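Local coordinates for bromodomain protein, putative (Plasmodium falciparum 3D7, PDB 4PY6) that probably recognises acetylated lysine through its bromodomain, the part of the longer protein seen here with a tetrahydropteridine ligand bound, at residues L20-W23 / E24-L27; I88-Y91 / H92-L96; D122-F125 / E126-N130. All blocks are in the same frame, centred on the assembly; numbering follows the deposited sequence.

Contact 1. Residues L20-W23 / E24-L27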
loop_
_atom_site.group_PDB
_atom_site.type_symbol
_atom_site.label_atom_id
_atom_site.label_comp_id
_atom_site.label_asym_id
_atom_site.label_seq_id
_atom_site.Cartn_x
_atom_site.Cartn_y
_atom_site.Cartn_z
ATOM N N LEU A 20 -3.847 2.935 -27.477
ATOM C CA LEU A 20 -4.588 2.690 -26.243
ATOM C C LEU A 20 -5.651 3.760 -26.045
ATOM O O LEU A 20 -5.408 4.933 -26.347
ATOM C CB LEU A 20 -3.630 2.694 -25.039
ATOM C CG LEU A 20 -3.170 1.338 -24.517
ATOM C CD1 LEU A 20 -1.967 0.828 -25.294
ATOM C CD2 LEU A 20 -2.806 1.428 -23.051
ATOM N N LYS A 21 -6.824 3.359 -25.526
ATOM C CA LYS A 21 -7.926 4.276 -25.216
ATOM C C LYS A 21 -7.513 5.079 -23.980
ATOM O O LYS A 21 -6.659 4.616 -23.219
ATOM C CB LYS A 21 -9.225 3.496 -24.942
ATOM C CG LYS A 21 -9.758 2.721 -26.144
ATOM C CD LYS A 21 -10.554 1.502 -25.708
ATOM C CE LYS A 21 -11.084 0.706 -26.873
ATOM N NZ LYS A 21 -11.852 -0.485 -26.419
ATOM N N GLN A 22 -8.091 6.281 -23.788
ATOM C CA GLN A 22 -7.747 7.131 -22.644
ATOM C C GLN A 22 -7.945 6.439 -21.292
ATOM O O GLN A 22 -7.075 6.580 -20.434
ATOM C CB GLN A 22 -8.428 8.511 -22.715
ATOM C CG GLN A 22 -7.830 9.569 -21.767
ATOM C CD GLN A 22 -6.365 9.902 -21.996
ATOM O OE1 GLN A 22 -5.843 9.875 -23.118
ATOM N NE2 GLN A 22 -5.675 10.263 -20.926
ATOM N N TRP A 23 -9.030 5.642 -21.126
ATOM C CA TRP A 23 -9.273 4.901 -19.879
ATOM C C TRP A 23 -8.207 3.828 -19.635
ATOM O O TRP A 23 -7.827 3.618 -18.486
ATOM C CB TRP A 23 -10.706 4.338 -19.782
ATOM C CG TRP A 23 -11.057 3.275 -20.782
ATOM C CD1 TRP A 23 -11.720 3.452 -21.960
ATOM C CD2 TRP A 23 -10.840 1.862 -20.652
ATOM N NE1 TRP A 23 -11.898 2.242 -22.590
ATOM C CE2 TRP A 23 -11.363 1.249 -21.812
ATOM C CE3 TRP A 23 -10.232 1.052 -19.678
ATOM C CZ2 TRP A 23 -11.298 -0.134 -22.024
ATOM C CZ3 TRP A 23 -10.159 -0.317 -19.893
ATOM C CH2 TRP A 23 -10.696 -0.897 -21.049
ATOM N N GLU A 24 -7.704 3.188 -20.717
ATOM C CA GLU A 24 -6.643 2.173 -20.669
ATOM C C GLU A 24 -5.308 2.805 -20.240
ATOM O O GLU A 24 -4.526 2.157 -19.541
ATOM C CB GLU A 24 -6.473 1.478 -22.032
ATOM C CG GLU A 24 -7.644 0.608 -22.459
ATOM C CD GLU A 24 -7.511 -0.043 -23.823
ATOM O OE1 GLU A 24 -7.294 0.687 -24.817
ATOM O OE2 GLU A 24 -7.662 -1.283 -23.905
ATOM N N LYS A 25 -5.053 4.061 -20.668
ATOM C CA LYS A 25 -3.849 4.836 -20.343
ATOM C C LYS A 25 -3.805 5.222 -18.858
ATOM O O LYS A 25 -2.720 5.245 -18.272
ATOM C CB LYS A 25 -3.756 6.095 -21.219
ATOM C CG LYS A 25 -3.243 5.837 -22.627
ATOM C CD LYS A 25 -3.260 7.103 -23.467
ATOM C CE LYS A 25 -2.753 6.862 -24.866
ATOM N NZ LYS A 25 -2.906 8.068 -25.721
ATOM N N ILE A 26 -4.980 5.541 -18.261
ATOM C CA ILE A 26 -5.120 5.906 -16.844
ATOM C C ILE A 26 -4.791 4.685 -15.968
ATOM O O ILE A 26 -4.068 4.824 -14.983
ATOM C CB ILE A 26 -6.518 6.532 -16.515
ATOM C CG1 ILE A 26 -6.782 7.801 -17.360
ATOM C CG2 ILE A 26 -6.658 6.848 -15.009
ATOM C CD1 ILE A 26 -8.269 8.116 -17.623
ATOM N N LEU A 27 -5.286 3.493 -16.352
ATOM C CA LEU A 27 -5.023 2.248 -15.618
ATOM C C LEU A 27 -3.550 1.867 -15.687
ATOM O O LEU A 27 -2.990 1.412 -14.690
ATOM C CB LEU A 27 -5.887 1.083 -16.139
ATOM C CG LEU A 27 -7.400 1.286 -16.189
ATOM C CD1 LEU A 27 -8.073 0.120 -16.857
ATOM C CD2 LEU A 27 -7.986 1.517 -14.818
HETATM O O HOH W 1 -5.637 8.658 -25.520
#
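The indole of Trp23 has Glu24 on one face and Leu27 at its edge. Glu24 CG sits 3.5 Å from the centroid of the six-membered ring, almost straight above it, in a CH-pi contact. Leu27 CD1 lies in the ring plane, 3.7 Å from Trp23 CE3 and about equally close to CZ3. The indole reaches this place because CG of Trp23 stands between the backbone N and the carbonyl carbon (chi1 66°), which brings the ring against the side chain of Glu24. The carboxylate of Glu24 is not parallel to the indole; the two planes are 38° apart.

That carboxylate turns back to the start of the helix. Lys21 N donates to Glu24 OE1 at 2.8 Å, nearly straight at 173°. Glu24 OE1 receives the bond with its anti lone pair, away from the other oxygen. Lys21 is the N-cap of helix 22-32, the first helix of the left-handed four-helix bromodomain bundle. The bond is the Glu half of a capping box; lysine at the N-cap has no side-chain acceptor for the other half. Arg18 also forms a salt bridge with OE1, so this oxygen has two partners. The helix start would probably favour the negative charge as well.

Carbon atoms pack round the same side chain. The extended Lys21 chain passes Glu24 OE1, with CD 3.5 Å from it. Leu20 CD2 meets Glu24 CB at 3.8 Å from across the turn. In the first turn, Lys25 N donates to Lys21 O at 3.1 Å. The extended Lys25 chain passes Leu20 O and crosses Gln22 at about a right angle. One water joins their polar ends: it donates to Gln22 OE1 at 2.7 Å and accepts from Lys25 NZ at 2.8 Å.

Contact 2. Residues I88-Y91 / H92-L96; sequences IDFY and HDMKL
Phe90 and Met94 meet through an aromatic face, as do Tyr91 and Lys95 one residue further on. Met94 CG sits 3.8 Å from the Phe90 ring centroid in a CH-pi contact. Its SD is oblique to the same ring, 4.7 Å from the centroid, which makes a Met-aromatic contact. Lys95 CG lies over one face of Tyr91, 4.1 Å from the centroid. The Lys95 chain bends twice (chi2 -77°, chi3 -83°), which lays it beside the tyrosine, pointing the same way. Ile88 CG1 makes a third CH-pi contact, over a face of His92.

The Tyr91 and His92 rings meet obliquely, with planes at 63°. His92 CD2 is 3.6 Å from Tyr91 CD2, at the tyrosine edge.

Helix 87-104 has its usual backbone bonds here. Met94 N to Phe90 O is 2.9 Å and Lys95 N to Tyr91 O is 3.0 Å. The Asp93 N to Asp89 O bond is weak.

The polar ends find partners in the loops and on helix 112-138. In the loops, Asp93 bridges to Lys68 and bonds Tyr84. On helix 112-138, Glu126 bonds Tyr91 OH and Asp122 forms a salt bridge with Lys95 NZ. The apolar part of Lys95 thus packs on the tyrosine while its charge is probably balanced by Asp122; its ion pair with Glu126 is long and weak.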
loop_
_atom_site.group_PDB
_atom_site.type_symbol
_atom_site.label_atom_id
_atom_site.label_comp_id
_atom_site.label_asym_id
_atom_site.label_seq_id
_atom_site.Cartn_x
_atom_site.Cartn_y
_atom_site.Cartn_z
ATOM N N ILE A 88 -13.519 -2.300 -15.307
ATOM C CA ILE A 88 -13.770 -3.208 -14.178
ATOM C C ILE A 88 -13.101 -4.585 -14.362
ATOM O O ILE A 88 -12.804 -5.252 -13.369
ATOM C CB ILE A 88 -15.297 -3.320 -13.883
ATOM C CG1 ILE A 88 -15.586 -3.740 -12.423
ATOM C CG2 ILE A 88 -16.013 -4.234 -14.888
ATOM C CD1 ILE A 88 -15.485 -2.623 -11.378
ATOM N N ASP A 89 -12.885 -5.008 -15.628
ATOM C CA ASP A 89 -12.236 -6.277 -15.969
ATOM C C ASP A 89 -10.767 -6.253 -15.525
ATOM O O ASP A 89 -10.230 -7.291 -15.142
ATOM C CB ASP A 89 -12.366 -6.574 -17.474
ATOM C CG ASP A 89 -13.787 -6.698 -18.001
ATOM O OD1 ASP A 89 -14.661 -7.195 -17.252
ATOM O OD2 ASP A 89 -14.014 -6.347 -19.178
ATOM N N PHE A 90 -10.144 -5.052 -15.538
ATOM C CA PHE A 90 -8.775 -4.802 -15.077
ATOM C C PHE A 90 -8.775 -4.853 -13.544
ATOM O O PHE A 90 -7.862 -5.434 -12.957
ATOM C CB PHE A 90 -8.281 -3.432 -15.596
ATOM C CG PHE A 90 -7.150 -2.775 -14.832
ATOM C CD1 PHE A 90 -7.413 -1.937 -13.753
ATOM C CD2 PHE A 90 -5.829 -2.949 -15.226
ATOM C CE1 PHE A 90 -6.370 -1.322 -13.053
ATOM C CE2 PHE A 90 -4.788 -2.325 -14.531
ATOM C CZ PHE A 90 -5.067 -1.513 -13.451
ATOM N N TYR A 91 -9.798 -4.231 -12.911
ATOM C CA TYR A 91 -10.014 -4.182 -11.461
ATOM C C TYR A 91 -10.097 -5.604 -10.896
ATOM O O TYR A 91 -9.428 -5.902 -9.905
ATOM C CB TYR A 91 -11.292 -3.368 -11.131
ATOM C CG TYR A 91 -11.732 -3.439 -9.685
ATOM C CD1 TYR A 91 -11.227 -2.552 -8.738
ATOM C CD2 TYR A 91 -12.668 -4.379 -9.263
ATOM C CE1 TYR A 91 -11.612 -2.624 -7.400
ATOM C CE2 TYR A 91 -13.055 -4.467 -7.926
ATOM C CZ TYR A 91 -12.527 -3.584 -6.999
ATOM O OH TYR A 91 -12.911 -3.654 -5.683
ATOM N N HIS A 92 -10.908 -6.473 -11.535
ATOM C CA HIS A 92 -11.100 -7.870 -11.142
ATOM C C HIS A 92 -9.816 -8.683 -11.242
ATOM O O HIS A 92 -9.565 -9.511 -10.367
ATOM C CB HIS A 92 -12.229 -8.528 -11.953
ATOM C CG HIS A 92 -13.602 -8.016 -11.630
ATOM N ND1 HIS A 92 -14.624 -8.065 -12.563
ATOM C CD2 HIS A 92 -14.079 -7.464 -10.490
ATOM C CE1 HIS A 92 -15.682 -7.546 -11.963
ATOM N NE2 HIS A 92 -15.402 -7.168 -10.716
ATOM N N ASP A 93 -8.993 -8.424 -12.284
ATOM C CA ASP A 93 -7.711 -9.103 -12.500
ATOM C C ASP A 93 -6.658 -8.662 -11.488
ATOM O O ASP A 93 -5.920 -9.504 -10.977
ATOM C CB ASP A 93 -7.210 -8.920 -13.944
ATOM C CG ASP A 93 -7.701 -9.956 -14.950
ATOM O OD1 ASP A 93 -8.528 -10.815 -14.570
ATOM O OD2 ASP A 93 -7.237 -9.921 -16.106
ATOM N N MET A 94 -6.599 -7.348 -11.183
ATOM C CA MET A 94 -5.663 -6.797 -10.199
ATOM C C MET A 94 -5.979 -7.356 -8.814
ATOM O O MET A 94 -5.061 -7.784 -8.118
ATOM C CB MET A 94 -5.694 -5.263 -10.190
ATOM C CG MET A 94 -5.075 -4.620 -11.421
ATOM S SD MET A 94 -3.268 -4.651 -11.451
ATOM C CE MET A 94 -2.905 -3.229 -10.472
ATOM N N LYS A 95 -7.284 -7.415 -8.448
ATOM C CA LYS A 95 -7.770 -7.966 -7.176
ATOM C C LYS A 95 -7.484 -9.467 -7.072
ATOM O O LYS A 95 -7.213 -9.962 -5.977
ATOM C CB LYS A 95 -9.278 -7.706 -7.000
ATOM C CG LYS A 95 -9.652 -6.263 -6.621
ATOM C CD LYS A 95 -9.396 -5.907 -5.149
ATOM C CE LYS A 95 -10.499 -6.337 -4.209
ATOM N NZ LYS A 95 -10.230 -5.902 -2.811
ATOM N N LEU A 96 -7.537 -10.176 -8.218
ATOM C CA LEU A 96 -7.288 -11.612 -8.341
ATOM C C LEU A 96 -5.865 -11.992 -7.921
ATOM O O LEU A 96 -5.696 -13.031 -7.285
ATOM C CB LEU A 96 -7.592 -12.066 -9.780
ATOM C CG LEU A 96 -7.690 -13.560 -10.084
ATOM C CD1 LEU A 96 -8.784 -14.236 -9.264
ATOM C CD2 LEU A 96 -7.960 -13.778 -11.561
#

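Contact 3. Residues D122-F125 / E126-N130; sequences DMKF and EFLWN
Residues 122-125 and 126-130 are successive turns of helix 112-138, joined by four i to i+4 bonds. Trp129 N to Phe125 O is the shortest at 2.8 Å. Phe127 N to Met123 O is the longest at 3.2 Å.

Trp129 CB lies over one face of the Phe125 ring. The rings themselves meet obliquely: Phe125 CZ is 4.2 Å from Trp129 CE3, with the phenyl and pyrrole planes at 38°. Leu128 CG rests 3.5 Å from Lys124 O, and the same oxygen lies at the edge of the Phe127 ring. Glu126 CG packs 3.4 Å from Asp122 O, and the chain then bends to bring its carboxylate to helix 87-104.

Phe125 and Trp129 point into the bundle, onto helices 22-32 and 87-104. Met123 and Phe127 pack against the second subunit. Lys124 NZ bonds Ser120 of that subunit and forms a salt bridge with Asp38 of its own chain.

Asp122 OD1 and Glu126 OE2 are 5.3 Å apart. Both carboxylates have partners on helix 87-104, Lys95 and Tyr91 respectively, which probably eases the repulsion between these like charges.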
loop_
_atom_site.group_PDB
_atom_site.type_symbol
_atom_site.label_atom_id
_atom_site.label_comp_id
_atom_site.label_asym_id
_atom_site.label_seq_id
_atom_site.Cartn_x
_atom_site.Cartn_y
_atom_site.Cartn_z
ATOM N N ASP A 122 -3.092 -4.685 -2.109
ATOM C CA ASP A 122 -4.543 -4.682 -2.299
ATOM C C ASP A 122 -5.121 -3.367 -1.776
ATOM O O ASP A 122 -5.969 -2.769 -2.439
ATOM C CB ASP A 122 -5.185 -5.879 -1.572
ATOM C CG ASP A 122 -6.692 -5.949 -1.716
ATOM O OD1 ASP A 122 -7.163 -6.486 -2.738
ATOM O OD2 ASP A 122 -7.399 -5.457 -0.810
ATOM N N MET A 123 -4.642 -2.919 -0.597
ATOM C CA MET A 123 -5.048 -1.669 0.047
ATOM C C MET A 123 -4.556 -0.476 -0.767
ATOM O O MET A 123 -5.318 0.470 -0.970
ATOM C CB MET A 123 -4.543 -1.608 1.499
ATOM C CG MET A 123 -5.104 -2.709 2.372
ATOM S SD MET A 123 -4.704 -2.526 4.118
ATOM C CE MET A 123 -5.477 -3.988 4.772
ATOM N N LYS A 124 -3.303 -0.546 -1.277
ATOM C CA LYS A 124 -2.689 0.487 -2.120
ATOM C C LYS A 124 -3.441 0.600 -3.455
ATOM O O LYS A 124 -3.692 1.719 -3.908
ATOM C CB LYS A 124 -1.191 0.198 -2.340
ATOM C CG LYS A 124 -0.436 1.333 -3.023
ATOM C CD LYS A 124 1.002 0.975 -3.346
ATOM C CE LYS A 124 1.631 2.018 -4.235
ATOM N NZ LYS A 124 3.072 1.754 -4.471
ATOM N N PHE A 125 -3.815 -0.554 -4.070
ATOM C CA PHE A 125 -4.568 -0.613 -5.328
ATOM C C PHE A 125 -5.961 -0.007 -5.161
ATOM O O PHE A 125 -6.399 0.750 -6.030
ATOM C CB PHE A 125 -4.657 -2.055 -5.883
ATOM C CG PHE A 125 -5.700 -2.245 -6.965
ATOM C CD1 PHE A 125 -5.516 -1.704 -8.234
ATOM C CD2 PHE A 125 -6.882 -2.928 -6.704
ATOM C CE1 PHE A 125 -6.497 -1.843 -9.220
ATOM C CE2 PHE A 125 -7.860 -3.071 -7.693
ATOM C CZ PHE A 125 -7.662 -2.523 -8.943
ATOM N N GLU A 126 -6.653 -0.347 -4.049
ATOM C CA GLU A 126 -7.992 0.154 -3.725
ATOM C C GLU A 126 -8.009 1.670 -3.562
ATOM O O GLU A 126 -8.997 2.302 -3.936
ATOM C CB GLU A 126 -8.562 -0.535 -2.479
ATOM C CG GLU A 126 -9.204 -1.888 -2.753
ATOM C CD GLU A 126 -10.487 -1.899 -3.565
ATOM O OE1 GLU A 126 -11.262 -0.916 -3.495
ATOM O OE2 GLU A 126 -10.736 -2.918 -4.248
ATOM N N PHE A 127 -6.913 2.253 -3.026
ATOM C CA PHE A 127 -6.762 3.703 -2.872
ATOM C C PHE A 127 -6.637 4.334 -4.257
ATOM O O PHE A 127 -7.333 5.305 -4.547
ATOM C CB PHE A 127 -5.535 4.050 -1.998
ATOM C CG PHE A 127 -5.144 5.514 -2.002
ATOM C CD1 PHE A 127 -4.221 6.004 -2.921
ATOM C CD2 PHE A 127 -5.707 6.404 -1.095
ATOM C CE1 PHE A 127 -3.873 7.358 -2.935
ATOM C CE2 PHE A 127 -5.354 7.758 -1.108
ATOM C CZ PHE A 127 -4.435 8.224 -2.023
ATOM N N LEU A 128 -5.744 3.775 -5.102
ATOM C CA LEU A 128 -5.477 4.236 -6.465
ATOM C C LEU A 128 -6.691 4.103 -7.377
ATOM O O LEU A 128 -6.888 4.950 -8.249
ATOM C CB LEU A 128 -4.253 3.523 -7.067
ATOM C CG LEU A 128 -2.888 3.918 -6.487
ATOM C CD1 LEU A 128 -1.840 2.875 -6.809
ATOM C CD2 LEU A 128 -2.443 5.293 -6.976
ATOM N N TRP A 129 -7.516 3.058 -7.159
ATOM C CA TRP A 129 -8.746 2.837 -7.920
ATOM C C TRP A 129 -9.802 3.861 -7.505
ATOM O O TRP A 129 -10.484 4.400 -8.370
ATOM C CB TRP A 129 -9.268 1.402 -7.744
ATOM C CG TRP A 129 -10.521 1.118 -8.521
ATOM C CD1 TRP A 129 -11.801 1.157 -8.054
ATOM C CD2 TRP A 129 -10.611 0.793 -9.914
ATOM N NE1 TRP A 129 -12.684 0.865 -9.066
ATOM C CE2 TRP A 129 -11.981 0.633 -10.220
ATOM C CE3 TRP A 129 -9.664 0.606 -10.937
ATOM C CZ2 TRP A 129 -12.431 0.295 -11.503
ATOM C CZ3 TRP A 129 -10.110 0.267 -12.206
ATOM C CH2 TRP A 129 -11.478 0.123 -12.481
ATOM N N ASN A 130 -9.922 4.138 -6.191
ATOM C CA ASN A 130 -10.875 5.104 -5.635
ATOM C C ASN A 130 -10.539 6.541 -6.047
ATOM O O ASN A 130 -11.447 7.322 -6.337
ATOM C CB ASN A 130 -10.933 4.984 -4.111
ATOM C CG ASN A 130 -12.315 4.704 -3.571
ATOM O OD1 ASN A 130 -12.981 5.587 -3.017
ATOM N ND2 ASN A 130 -12.770 3.462 -3.702
#

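The three contacts follow one another along the chain, on helices 22-32, 87-104 and 112-138 of the bromodomain bundle. Contacts 2 and 3 are neighbours, with centres about 12 Å apart, on helices consecutive in the chain. Between centres, contact 1 is about 15 Å from contact 2 and about 17 Å from contact 3. Leu27 links it to both: CD1 is 3.7 Å from Phe90 CG, and CD2 is 3.6 Å from Trp129 CZ3. The contacts share one core, to which helix 72-81 also contributes. The ligand is about 14 Å from the side chain of Met94 and 13 Å from that of Asp122. No contact residue lines its pocket, so all three are scaffold.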